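Long-range contact in exported protein (Bacteroides fragilis, PDB 4JX0), which is of unknown function but binds magnesium and probably combines an N-terminal BT_3987-like domain with a discoidin-like (F5/8 type C) beta-sandwich: residues 184-189 / 283-288. Residues are numbered along the deposited sequence; the frame is centred on the assembly and turned at random.
Sequences KKIEGK and IAYISF
Y285 meets K185 in a compact example of a loop that packs on a strand through an aromatic ring, without a hydrogen bond between the two segments. One face of the Y285 ring is turned to the loop backbone: CA of K185 stands 3.7 Å from the ring centroid and 6° off its normal, a CH-pi contact over the face. The K185 chain, extended from a chi1 of -177° onward, runs alongside the tyrosine and points the same way, bringing K185 CG to 3.7 Å from Y285 OH. At the root of the ring, K184 O approaches Y285 CB to 3.4 Å. The I186 side chain crosses that of Y285 at a slant, an apolar contact with I186 CD1 4.0 Å from Y285 CD1. At I286 the CB bond points away from the loop, and the backbone O of I286 comes within 3.5 Å of I186 CD1. S287 points back to the loop, where OG packs beside CG1 and CD1 of I186. Residues 184-189 belong to the loop linking strands 179-180 and 190-191; N183 OD1 accepts a hydrogen bond from Y285 N. Strand 283-294 pairs antiparallel with strands 179-180 and 235-244; the loop lies over the side carrying Y285 and S287, while I286 and F288 touch strand 255-263 of the five-stranded sheet.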
# COMPACT_ATOMS: atom_id res chain seq x y z
N LYS A 184 -2.78 -20.50 15.41
CA LYS A 184 -2.55 -21.65 16.28
C LYS A 184 -2.48 -21.12 17.71
O LYS A 184 -1.99 -20.01 17.93
CB LYS A 184 -1.24 -22.36 15.86
CG LYS A 184 -0.90 -23.62 16.65
CD LYS A 184 0.35 -24.30 16.09
CE LYS A 184 0.81 -25.48 16.93
NZ LYS A 184 2.07 -26.07 16.41
N LYS A 185 -3.01 -21.89 18.67
CA LYS A 185 -3.02 -21.52 20.10
C LYS A 185 -1.59 -21.21 20.56
O LYS A 185 -0.67 -21.95 20.21
CB LYS A 185 -3.63 -22.65 20.93
CG LYS A 185 -3.75 -22.37 22.42
CD LYS A 185 -4.68 -23.39 23.09
CE LYS A 185 -4.89 -23.12 24.56
NZ LYS A 185 -5.83 -24.10 25.19
N ILE A 186 -1.41 -20.11 21.31
CA ILE A 186 -0.09 -19.71 21.79
C ILE A 186 0.26 -20.56 22.98
O ILE A 186 -0.50 -20.60 23.96
CB ILE A 186 0.00 -18.19 22.11
CG1 ILE A 186 -0.07 -17.38 20.82
CG2 ILE A 186 1.32 -17.87 22.86
CD1 ILE A 186 -0.47 -15.96 20.99
N GLU A 187 1.49 -21.14 22.90
CA GLU A 187 2.13 -21.95 23.93
C GLU A 187 3.11 -21.07 24.69
O GLU A 187 4.29 -20.98 24.34
CB GLU A 187 2.84 -23.19 23.31
CG GLU A 187 1.93 -24.10 22.49
CD GLU A 187 0.65 -24.60 23.14
OE1 GLU A 187 0.63 -24.77 24.39
OE2 GLU A 187 -0.32 -24.86 22.40
N GLY A 188 2.59 -20.37 25.67
CA GLY A 188 3.35 -19.48 26.54
C GLY A 188 2.61 -19.35 27.85
O GLY A 188 1.66 -20.10 28.07
N LYS A 189 2.99 -18.38 28.70
CA LYS A 189 2.30 -18.18 29.97
C LYS A 189 1.46 -16.90 29.86
O LYS A 189 2.01 -15.82 29.69
CB LYS A 189 3.23 -18.17 31.20
CG LYS A 189 4.69 -17.83 31.00
CD LYS A 189 5.51 -18.16 32.24
CE LYS A 189 6.85 -17.45 32.30
NZ LYS A 189 7.77 -17.91 31.23
N ILE A 283 -11.70 -16.57 18.78
CA ILE A 283 -10.40 -16.42 19.43
C ILE A 283 -9.31 -16.18 18.38
O ILE A 283 -8.93 -17.11 17.65
CB ILE A 283 -10.04 -17.62 20.33
CG1 ILE A 283 -11.13 -17.89 21.40
CG2 ILE A 283 -8.69 -17.37 21.02
CD1 ILE A 283 -11.70 -19.21 21.34
N ALA A 284 -8.77 -14.94 18.33
CA ALA A 284 -7.70 -14.58 17.41
C ALA A 284 -6.37 -14.69 18.13
O ALA A 284 -6.21 -14.04 19.17
CB ALA A 284 -7.90 -13.17 16.88
N TYR A 285 -5.43 -15.51 17.63
CA TYR A 285 -4.11 -15.68 18.23
C TYR A 285 -3.10 -14.99 17.35
O TYR A 285 -2.87 -15.45 16.23
CB TYR A 285 -3.74 -17.17 18.40
CG TYR A 285 -4.47 -17.86 19.53
CD1 TYR A 285 -4.08 -17.67 20.85
CD2 TYR A 285 -5.52 -18.73 19.28
CE1 TYR A 285 -4.72 -18.34 21.90
CE2 TYR A 285 -6.16 -19.41 20.31
CZ TYR A 285 -5.76 -19.21 21.62
OH TYR A 285 -6.47 -19.82 22.62
N ILE A 286 -2.54 -13.86 17.82
CA ILE A 286 -1.54 -13.09 17.07
C ILE A 286 -0.20 -13.48 17.65
O ILE A 286 0.00 -13.25 18.84
CB ILE A 286 -1.83 -11.57 17.19
CG1 ILE A 286 -3.30 -11.27 16.80
CG2 ILE A 286 -0.84 -10.76 16.34
CD1 ILE A 286 -3.74 -9.91 16.98
N SER A 287 0.70 -14.10 16.86
CA SER A 287 1.99 -14.58 17.37
C SER A 287 3.17 -13.92 16.71
O SER A 287 3.19 -13.76 15.49
CB SER A 287 2.13 -16.09 17.16
OG SER A 287 1.19 -16.83 17.90
N PHE A 288 4.21 -13.62 17.50
CA PHE A 288 5.46 -13.10 17.00
C PHE A 288 6.32 -14.28 16.55
O PHE A 288 6.51 -15.22 17.34
CB PHE A 288 6.21 -12.28 18.07
CG PHE A 288 5.58 -10.94 18.40
CD1 PHE A 288 5.58 -9.91 17.47
CD2 PHE A 288 5.09 -10.68 19.67
CE1 PHE A 288 5.04 -8.67 17.79
CE2 PHE A 288 4.55 -9.44 19.98
CZ PHE A 288 4.53 -8.44 19.04